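Local coordinates for geranyltranstransferase (PDB 3LOM), which probably joins isopentenyl diphosphate to allylic diphosphates, with magnesium as cofactor, to make farnesyl diphosphate and perhaps longer prenyl diphosphates, at residues 57-67 / 196-204; 70-81 / 130-139. All coordinates share one frame; numbering follows the deposited sequence.

Contact 1 of 2, residues 57-67 / 196-204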
loop_
_atom_site.group_PDB
_atom_site.type_symbol
_atom_site.label_atom_id
_atom_site.label_comp_id
_atom_site.label_asym_id
_atom_site.label_seq_id
_atom_site.Cartn_x
_atom_site.Cartn_y
_atom_site.Cartn_z
ATOM N N LEU A 57 -6.475 -20.992 -3.370
ATOM C CA LEU A 57 -7.803 -20.638 -3.884
ATOM C C LEU A 57 -7.710 -19.945 -5.231
ATOM O O LEU A 57 -8.492 -20.244 -6.123
ATOM C CB LEU A 57 -8.568 -19.757 -2.891
ATOM C CG LEU A 57 -8.984 -20.401 -1.569
ATOM C CD1 LEU A 57 -9.372 -19.328 -0.560
ATOM C CD2 LEU A 57 -10.104 -21.421 -1.761
ATOM N N VAL A 58 -6.740 -19.041 -5.370
ATOM C CA VAL A 58 -6.393 -18.439 -6.662
ATOM C C VAL A 58 -6.051 -19.481 -7.737
ATOM O O VAL A 58 -6.536 -19.390 -8.868
ATOM C CB VAL A 58 -5.235 -17.424 -6.499
ATOM C CG1 VAL A 58 -4.626 -17.020 -7.840
ATOM C CG2 VAL A 58 -5.735 -16.212 -5.782
ATOM N N TYR A 59 -5.239 -20.473 -7.372
ATOM C CA TYR A 59 -4.834 -21.523 -8.308
ATOM C C TYR A 59 -6.000 -22.408 -8.713
ATOM O O TYR A 59 -6.177 -22.693 -9.891
ATOM C CB TYR A 59 -3.701 -22.381 -7.731
ATOM C CG TYR A 59 -2.345 -21.706 -7.765
ATOM C CD1 TYR A 59 -1.833 -21.189 -8.956
ATOM C CD2 TYR A 59 -1.563 -21.604 -6.614
ATOM C CE1 TYR A 59 -0.589 -20.572 -8.998
ATOM C CE2 TYR A 59 -0.316 -20.987 -6.646
ATOM C CZ TYR A 59 0.163 -20.476 -7.841
ATOM O OH TYR A 59 1.395 -19.868 -7.883
ATOM N N LEU A 60 -6.802 -22.812 -7.732
ATOM C CA LEU A 60 -7.924 -23.718 -7.958
ATOM C C LEU A 60 -9.102 -23.074 -8.692
ATOM O O LEU A 60 -9.725 -23.713 -9.546
ATOM C CB LEU A 60 -8.380 -24.340 -6.640
ATOM C CG LEU A 60 -7.392 -25.334 -6.031
ATOM C CD1 LEU A 60 -7.975 -25.988 -4.793
ATOM C CD2 LEU A 60 -7.003 -26.387 -7.054
ATOM N N ALA A 61 -9.389 -21.814 -8.366
ATOM C CA ALA A 61 -10.420 -21.048 -9.063
ATOM C C ALA A 61 -9.962 -20.673 -10.463
ATOM O O ALA A 61 -10.776 -20.599 -11.387
ATOM C CB ALA A 61 -10.793 -19.796 -8.277
ATOM N N GLY A 62 -8.660 -20.434 -10.608
ATOM C CA GLY A 62 -8.064 -20.106 -11.901
ATOM C C GLY A 62 -8.078 -21.265 -12.883
ATOM O O GLY A 62 -8.203 -21.060 -14.089
ATOM N N ASP A 63 -7.947 -22.480 -12.350
ATOM C CA ASP A 63 -8.051 -23.714 -13.124
ATOM C C ASP A 63 -9.455 -23.929 -13.662
ATOM O O ASP A 63 -9.620 -24.353 -14.806
ATOM C CB ASP A 63 -7.653 -24.919 -12.270
ATOM C CG ASP A 63 -6.189 -25.286 -12.416
ATOM O OD1 ASP A 63 -5.421 -24.507 -13.024
ATOM O OD2 ASP A 63 -5.808 -26.367 -11.919
ATOM N N LEU A 64 -10.451 -23.625 -12.829
ATOM C CA LEU A 64 -11.864 -23.812 -13.167
ATOM C C LEU A 64 -12.291 -23.040 -14.408
ATOM O O LEU A 64 -13.081 -23.543 -15.208
ATOM C CB LEU A 64 -12.753 -23.439 -11.980
ATOM C CG LEU A 64 -12.758 -24.424 -10.808
ATOM C CD1 LEU A 64 -13.419 -23.811 -9.583
ATOM C CD2 LEU A 64 -13.443 -25.713 -11.198
ATOM N N ILE A 65 -11.754 -21.835 -14.573
ATOM C CA ILE A 65 -11.990 -21.061 -15.793
ATOM C C ILE A 65 -10.765 -21.021 -16.719
ATOM O O ILE A 65 -10.662 -20.152 -17.594
ATOM C CB ILE A 65 -12.560 -19.634 -15.501
ATOM C CG1 ILE A 65 -11.573 -18.775 -14.697
ATOM C CG2 ILE A 65 -13.908 -19.744 -14.795
ATOM C CD1 ILE A 65 -11.969 -17.314 -14.615
ATOM N N ASP A 66 -9.856 -21.978 -16.509
ATOM C CA ASP A 66 -8.710 -22.250 -17.399
ATOM C C ASP A 66 -7.827 -21.043 -17.762
ATOM O O ASP A 66 -7.425 -20.885 -18.920
ATOM C CB ASP A 66 -9.177 -22.979 -18.672
ATOM C CG ASP A 66 -9.913 -24.271 -18.373
ATOM O OD1 ASP A 66 -11.045 -24.429 -18.874
ATOM O OD2 ASP A 66 -9.371 -25.125 -17.636
ATOM N N VAL A 67 -7.529 -20.195 -16.782
ATOM C CA VAL A 67 -6.632 -19.063 -17.028
ATOM C C VAL A 67 -5.166 -19.505 -16.867
ATOM O O VAL A 67 -4.878 -20.475 -16.153
ATOM C CB VAL A 67 -7.017 -17.801 -16.181
ATOM C CG1 VAL A 67 -6.750 -18.016 -14.715
ATOM C CG2 VAL A 67 -6.316 -16.541 -16.699
ATOM N N CYS A 196 -9.740 -13.225 -4.202
ATOM C CA CYS A 196 -9.104 -14.381 -4.860
ATOM C C CYS A 196 -9.870 -14.794 -6.100
ATOM O O CYS A 196 -9.289 -15.026 -7.159
ATOM C CB CYS A 196 -9.025 -15.590 -3.926
ATOM S SG CYS A 196 -8.135 -15.323 -2.394
ATOM N N PHE A 197 -11.186 -14.862 -5.947
ATOM C CA PHE A 197 -12.082 -15.258 -7.012
ATOM C C PHE A 197 -12.308 -14.097 -7.978
ATOM O O PHE A 197 -12.335 -14.294 -9.192
ATOM C CB PHE A 197 -13.384 -15.782 -6.408
ATOM C CG PHE A 197 -13.171 -16.831 -5.348
ATOM C CD1 PHE A 197 -13.058 -18.171 -5.692
ATOM C CD2 PHE A 197 -13.060 -16.477 -4.004
ATOM C CE1 PHE A 197 -12.846 -19.141 -4.716
ATOM C CE2 PHE A 197 -12.838 -17.435 -3.026
ATOM C CZ PHE A 197 -12.737 -18.771 -3.379
ATOM N N GLU A 198 -12.414 -12.885 -7.441
ATOM C CA GLU A 198 -12.681 -11.701 -8.265
ATOM C C GLU A 198 -11.510 -11.265 -9.150
ATOM O O GLU A 198 -11.729 -10.828 -10.283
ATOM C CB GLU A 198 -13.159 -10.522 -7.409
ATOM C CG GLU A 198 -14.521 -10.710 -6.745
ATOM C CD GLU A 198 -15.703 -10.425 -7.666
ATOM O OE1 GLU A 198 -15.508 -9.939 -8.805
ATOM O OE2 GLU A 198 -16.844 -10.683 -7.233
ATOM N N MET A 199 -10.281 -11.369 -8.636
ATOM C CA MET A 199 -9.084 -11.071 -9.445
ATOM C C MET A 199 -8.900 -12.111 -10.561
ATOM O O MET A 199 -8.489 -11.767 -11.669
ATOM C CB MET A 199 -7.821 -10.958 -8.579
ATOM C CG MET A 199 -7.642 -9.601 -7.892
ATOM S SD MET A 199 -6.187 -9.449 -6.819
ATOM C CE MET A 199 -6.618 -10.645 -5.663
ATOM N N VAL A 200 -9.228 -13.368 -10.253
ATOM C CA VAL A 200 -9.230 -14.464 -11.222
ATOM C C VAL A 200 -10.267 -14.216 -12.333
ATOM O O VAL A 200 -9.979 -14.432 -13.515
ATOM C CB VAL A 200 -9.415 -15.846 -10.496
ATOM C CG1 VAL A 200 -10.066 -16.894 -11.389
ATOM C CG2 VAL A 200 -8.075 -16.364 -9.980
ATOM N N LEU A 201 -11.446 -13.719 -11.948
ATOM C CA LEU A 201 -12.524 -13.397 -12.894
ATOM C C LEU A 201 -12.198 -12.228 -13.822
ATOM O O LEU A 201 -12.631 -12.211 -14.974
ATOM C CB LEU A 201 -13.836 -13.122 -12.155
ATOM C CG LEU A 201 -14.590 -14.357 -11.654
ATOM C CD1 LEU A 201 -15.616 -13.962 -10.607
ATOM C CD2 LEU A 201 -15.245 -15.136 -12.804
ATOM N N ALA A 202 -11.422 -11.268 -13.326
ATOM C CA ALA A 202 -11.049 -10.099 -14.120
ATOM C C ALA A 202 -9.960 -10.397 -15.163
ATOM O O ALA A 202 -9.572 -9.512 -15.931
ATOM C CB ALA A 202 -10.641 -8.943 -13.209
ATOM N N ALA A 203 -9.483 -11.643 -15.192
ATOM C CA ALA A 203 -8.535 -12.100 -16.212
ATOM C C ALA A 203 -9.204 -12.426 -17.554
ATOM O O ALA A 203 -8.530 -12.466 -18.587
ATOM C CB ALA A 203 -7.757 -13.296 -15.714
ATOM N N GLN A 204 -10.518 -12.655 -17.538
ATOM C CA GLN A 204 -11.259 -13.002 -18.758
ATOM C C GLN A 204 -12.181 -11.875 -19.224
ATOM O O GLN A 204 -12.680 -11.088 -18.415
ATOM C CB GLN A 204 -12.068 -14.293 -18.581
ATOM C CG GLN A 204 -11.451 -15.344 -17.666
ATOM C CD GLN A 204 -10.349 -16.159 -18.323
ATOM O OE1 GLN A 204 -9.227 -15.682 -18.509
ATOM N NE2 GLN A 204 -10.659 -17.408 -18.652
#
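Val-200 drives its forked side chain against the backbone of helix 53-64, and the close packing is built around it. Its two methyls rest on successive turns of the facing helix: CG2 of Val-200 lies 3.6 Å from Val-58 O, while CG1 of Val-200, which chi1 of 153° sets anti to the backbone N, rests 3.8 Å from Gly-62 CA. The CA atoms of Gly-62 and Val-200 are 5.8 Å apart. One turn earlier the backbones are closer still, 5.2 Å between the CA atoms of Val-58 and Cys-196, and Val-58 CG2 packs on Cys-196 CB. On the flank, the Phe-197 ring takes the methyl of Ala-61 obliquely, at 3.8 Å from CD1 of Phe-197 to CB of Ala-61, and Leu-57 CD2 reaches CZ of Phe-197. The segments run roughly parallel, crossing at -41° with axes 8.9 Å apart, as two neighbours in the all-helical isoprenoid synthase fold. Beyond them the contact opens to solvent. A Schellman motif with Asp-66 at its positive-phi position ends helix 53-64, and exposed Asp-66 turns to Lys-287. Ile-65 and Gln-204, both partly exposed, lie alongside each other pointing opposite ways, Ile-65 CD1 3.7 Å from Gln-204 CG and also against Val-200 CG1. The bent amide chain brings Gln-204 NE2 within 2.9 Å of Ile-65 O, at an angle too poor for a hydrogen bond. Val-67 CG2 turns inward again, onto the methyl of Ala-203.

Contact 2 of 2, residues 70-81 / 130-139; sequences GVLDIIAAALEL and VLLMRLSPLL
The helical parts of 70-81 and 130-139 run antiparallel at 168°, their axes 9.5 Å apart, with Ile-74 opposite Leu-131 in the CA register. Ile-74 is the knob of the contact, seated in a hole formed by Val-130, Leu-131, Arg-134 and Leu-135. Its two branches divide the work. CG2 of Ile-74, anti to the backbone N, drops to 3.6 Å from Val-130 O and also touches CG of Leu-135; CD1 of Ile-74, at the end of the other branch, lies 3.7 Å from Arg-134 CB. Arg-134 thus offers only the root of its side chain here: the chain bends at chi2 (-71°) and carries the guanidinium away to a salt bridge with Glu-30. One turn further along, the methyl of Ala-78 presses on the branch point of Leu-131, 3.6 Å from CB of Ala-78 to CG of Leu-131. Toward the start of helix 69-91, Val-71 crosses Leu-135 at about a right angle, with Val-71 CG1 3.8 Å from Leu-135 CD2. The same valine meets Leu-139 tip to tip, and the exposed Leu-138 lays its CD1 3.8 Å from CD1 of Ile-74. The side of helix 113-135 that bears Leu-132 turns away from helix 69-91 and packs on Gln-149 of the second subunit. A single knob-into-hole thus joins two antiparallel neighbours in the all-helical bundle of the isoprenoid synthase fold.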
loop_
_atom_site.group_PDB
_atom_site.type_symbol
_atom_site.label_atom_id
_atom_site.label_comp_id
_atom_site.label_asym_id
_atom_site.label_seq_id
_atom_site.Cartn_x
_atom_site.Cartn_y
_atom_site.Cartn_z
ATOM N N GLY A 70 0.849 -18.880 -15.317
ATOM C CA GLY A 70 1.786 -17.768 -15.144
ATOM C C GLY A 70 1.118 -16.552 -14.528
ATOM O O GLY A 70 1.659 -15.949 -13.594
ATOM N N VAL A 71 -0.061 -16.206 -15.053
ATOM C CA VAL A 71 -0.936 -15.151 -14.504
ATOM C C VAL A 71 -1.335 -15.455 -13.048
ATOM O O VAL A 71 -1.278 -14.576 -12.176
ATOM C CB VAL A 71 -2.202 -14.941 -15.403
ATOM C CG1 VAL A 71 -3.215 -13.971 -14.764
ATOM C CG2 VAL A 71 -1.803 -14.449 -16.795
ATOM N N LEU A 72 -1.703 -16.711 -12.801
ATOM C CA LEU A 72 -2.081 -17.190 -11.478
ATOM C C LEU A 72 -0.989 -17.041 -10.420
ATOM O O LEU A 72 -1.288 -16.681 -9.282
ATOM C CB LEU A 72 -2.553 -18.644 -11.553
ATOM C CG LEU A 72 -3.902 -18.839 -12.254
ATOM C CD1 LEU A 72 -4.294 -20.310 -12.297
ATOM C CD2 LEU A 72 -4.969 -18.010 -11.548
ATOM N N ASP A 73 0.261 -17.308 -10.806
ATOM C CA ASP A 73 1.427 -17.107 -9.936
ATOM C C ASP A 73 1.494 -15.681 -9.409
ATOM O O ASP A 73 1.702 -15.465 -8.212
ATOM C CB ASP A 73 2.732 -17.409 -10.688
ATOM C CG ASP A 73 2.902 -18.880 -11.016
ATOM O OD1 ASP A 73 2.510 -19.733 -10.191
ATOM O OD2 ASP A 73 3.442 -19.181 -12.102
ATOM N N ILE A 74 1.308 -14.732 -10.322
ATOM C CA ILE A 74 1.389 -13.302 -10.043
ATOM C C ILE A 74 0.269 -12.847 -9.112
ATOM O O ILE A 74 0.535 -12.166 -8.112
ATOM C CB ILE A 74 1.353 -12.482 -11.354
ATOM C CG1 ILE A 74 2.508 -12.903 -12.267
ATOM C CG2 ILE A 74 1.404 -10.985 -11.068
ATOM C CD1 ILE A 74 2.270 -12.638 -13.740
ATOM N N ILE A 75 -0.965 -13.246 -9.435
ATOM C CA ILE A 75 -2.149 -12.863 -8.651
ATOM C C ILE A 75 -2.057 -13.390 -7.223
ATOM O O ILE A 75 -2.286 -12.638 -6.269
ATOM C CB ILE A 75 -3.490 -13.299 -9.330
ATOM C CG1 ILE A 75 -3.654 -12.600 -10.687
ATOM C CG2 ILE A 75 -4.693 -12.991 -8.415
ATOM C CD1 ILE A 75 -4.907 -12.993 -11.466
ATOM N N ALA A 76 -1.679 -14.661 -7.093
ATOM C CA ALA A 76 -1.481 -15.322 -5.801
ATOM C C ALA A 76 -0.339 -14.736 -4.958
ATOM O O ALA A 76 -0.396 -14.763 -3.725
ATOM C CB ALA A 76 -1.249 -16.805 -6.016
ATOM N N ALA A 77 0.694 -14.223 -5.623
ATOM C CA ALA A 77 1.820 -13.600 -4.936
ATOM C C ALA A 77 1.379 -12.279 -4.330
ATOM O O ALA A 77 1.640 -12.012 -3.154
ATOM C CB ALA A 77 2.989 -13.381 -5.895
ATOM N N ALA A 78 0.704 -11.471 -5.147
ATOM C CA ALA A 78 0.139 -10.190 -4.726
ATOM C C ALA A 78 -0.845 -10.334 -3.573
ATOM O O ALA A 78 -0.836 -9.531 -2.640
ATOM C CB ALA A 78 -0.518 -9.517 -5.890
ATOM N N LEU A 79 -1.675 -11.370 -3.625
ATOM C CA LEU A 79 -2.587 -11.663 -2.527
ATOM C C LEU A 79 -1.916 -12.059 -1.237
ATOM O O LEU A 79 -2.341 -11.614 -0.168
ATOM C CB LEU A 79 -3.554 -12.763 -2.911
ATOM C CG LEU A 79 -4.988 -12.302 -3.060
ATOM C CD1 LEU A 79 -5.663 -13.362 -3.831
ATOM C CD2 LEU A 79 -5.679 -12.089 -1.719
ATOM N N GLU A 80 -0.900 -12.919 -1.322
ATOM C CA GLU A 80 -0.158 -13.319 -0.132
ATOM C C GLU A 80 0.626 -12.171 0.456
ATOM O O GLU A 80 0.666 -12.034 1.670
ATOM C CB GLU A 80 0.771 -14.503 -0.377
ATOM C CG GLU A 80 0.430 -15.738 0.454
ATOM C CD GLU A 80 0.067 -15.443 1.898
ATOM O OE1 GLU A 80 -1.102 -15.688 2.280
ATOM O OE2 GLU A 80 0.942 -14.973 2.650
ATOM N N LEU A 81 1.232 -11.353 -0.406
ATOM C CA LEU A 81 1.944 -10.150 0.031
ATOM C C LEU A 81 1.027 -9.191 0.794
ATOM O O LEU A 81 1.411 -8.688 1.859
ATOM C CB LEU A 81 2.607 -9.432 -1.154
ATOM C CG LEU A 81 3.923 -9.991 -1.709
ATOM C CD1 LEU A 81 4.187 -9.435 -3.096
ATOM C CD2 LEU A 81 5.085 -9.678 -0.785
ATOM N N VAL A 130 4.247 -5.876 -8.292
ATOM C CA VAL A 130 4.195 -7.203 -8.903
ATOM C C VAL A 130 3.030 -7.347 -9.894
ATOM O O VAL A 130 3.215 -7.884 -10.991
ATOM C CB VAL A 130 4.134 -8.306 -7.813
ATOM C CG1 VAL A 130 3.897 -9.690 -8.414
ATOM C CG2 VAL A 130 5.415 -8.300 -7.006
ATOM N N LEU A 131 1.847 -6.858 -9.512
ATOM C CA LEU A 131 0.685 -6.886 -10.401
ATOM C C LEU A 131 0.946 -6.076 -11.657
ATOM O O LEU A 131 0.789 -6.585 -12.757
ATOM C CB LEU A 131 -0.578 -6.374 -9.708
ATOM C CG LEU A 131 -1.249 -7.273 -8.671
ATOM C CD1 LEU A 131 -2.313 -6.490 -7.926
ATOM C CD2 LEU A 131 -1.830 -8.540 -9.274
ATOM N N LEU A 132 1.384 -4.834 -11.486
ATOM C CA LEU A 132 1.605 -3.938 -12.614
ATOM C C LEU A 132 2.719 -4.324 -13.596
ATOM O O LEU A 132 2.487 -4.273 -14.805
ATOM C CB LEU A 132 1.814 -2.505 -12.135
ATOM C CG LEU A 132 0.673 -1.823 -11.378
ATOM C CD1 LEU A 132 1.102 -0.410 -11.078
ATOM C CD2 LEU A 132 -0.664 -1.860 -12.134
ATOM N N MET A 133 3.906 -4.702 -13.108
ATOM C CA MET A 133 5.028 -5.021 -14.002
ATOM C C MET A 133 4.945 -6.424 -14.632
ATOM O O MET A 133 5.293 -6.605 -15.800
ATOM C CB MET A 133 6.400 -4.751 -13.343
ATOM C CG MET A 133 6.813 -5.678 -12.194
ATOM S SD MET A 133 8.326 -5.166 -11.337
ATOM C CE MET A 133 8.393 -6.413 -10.044
ATOM N N ARG A 134 4.477 -7.406 -13.857
ATOM C CA ARG A 134 4.448 -8.803 -14.316
ATOM C C ARG A 134 3.229 -9.204 -15.156
ATOM O O ARG A 134 3.339 -10.096 -16.000
ATOM C CB ARG A 134 4.631 -9.787 -13.149
ATOM C CG ARG A 134 5.932 -9.627 -12.368
ATOM C CD ARG A 134 7.140 -10.088 -13.173
ATOM N NE ARG A 134 8.399 -9.815 -12.483
ATOM C CZ ARG A 134 8.993 -10.650 -11.633
ATOM N NH1 ARG A 134 8.445 -11.828 -11.346
ATOM N NH2 ARG A 134 10.137 -10.303 -11.061
ATOM N N LEU A 135 2.081 -8.565 -14.927
ATOM C CA LEU A 135 0.872 -8.859 -15.716
ATOM C C LEU A 135 0.855 -8.169 -17.080
ATOM O O LEU A 135 0.219 -8.663 -18.011
ATOM C CB LEU A 135 -0.412 -8.503 -14.952
ATOM C CG LEU A 135 -0.871 -9.349 -13.761
ATOM C CD1 LEU A 135 -2.085 -8.705 -13.114
ATOM C CD2 LEU A 135 -1.176 -10.782 -14.156
ATOM N N SER A 136 1.545 -7.034 -17.180
ATOM C CA SER A 136 1.547 -6.199 -18.382
ATOM C C SER A 136 2.079 -6.812 -19.692
ATOM O O SER A 136 1.601 -6.436 -20.765
ATOM C CB SER A 136 2.246 -4.868 -18.103
ATOM O OG SER A 136 1.437 -4.062 -17.272
ATOM N N PRO A 137 3.067 -7.734 -19.629
ATOM C CA PRO A 137 3.335 -8.400 -20.910
ATOM C C PRO A 137 2.333 -9.517 -21.238
ATOM O O PRO A 137 2.245 -9.936 -22.394
ATOM C CB PRO A 137 4.744 -8.990 -20.719
ATOM C CG PRO A 137 5.304 -8.315 -19.498
ATOM C CD PRO A 137 4.122 -8.037 -18.639
ATOM N N LEU A 138 1.577 -9.972 -20.239
ATOM C CA LEU A 138 0.709 -11.145 -20.392
ATOM C C LEU A 138 -0.769 -10.842 -20.678
ATOM O O LEU A 138 -1.435 -11.608 -21.380
ATOM C CB LEU A 138 0.818 -12.057 -19.165
ATOM C CG LEU A 138 2.210 -12.460 -18.662
ATOM C CD1 LEU A 138 2.075 -13.374 -17.453
ATOM C CD2 LEU A 138 3.052 -13.135 -19.752
ATOM N N LEU A 139 -1.273 -9.739 -20.131
ATOM C CA LEU A 139 -2.689 -9.382 -20.231
ATOM C C LEU A 139 -2.858 -7.984 -20.827
ATOM O O LEU A 139 -1.934 -7.167 -20.748
ATOM C CB LEU A 139 -3.340 -9.452 -18.843
ATOM C CG LEU A 139 -4.200 -10.645 -18.391
ATOM C CD1 LEU A 139 -3.911 -11.960 -19.107
ATOM C CD2 LEU A 139 -4.104 -10.828 -16.880
#

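Overall arrangement
Contacts 1 and 2 lie about 12 Å apart between their centres, and both fall within the polyprenyl synthetase range. In the sequence, both segments of contact 2 come between those of contact 1: helices 53-64 and 69-91 follow each other, helix 113-135 returns to pair with the second, and helix 178-201 comes back to the first. Helix 69-91 bridges the two contacts. Its Leu-79 reaches Val-58 and Met-199 of contact 1, and Asp-73 OD1 lies 2.6 Å from Tyr-59 OH, a probable hydrogen bond. Lying among helices 53-64, 178-201 and 113-135, helix 69-91 ties the two contacts into one helical core, with helix 113-135 at the subunit interface.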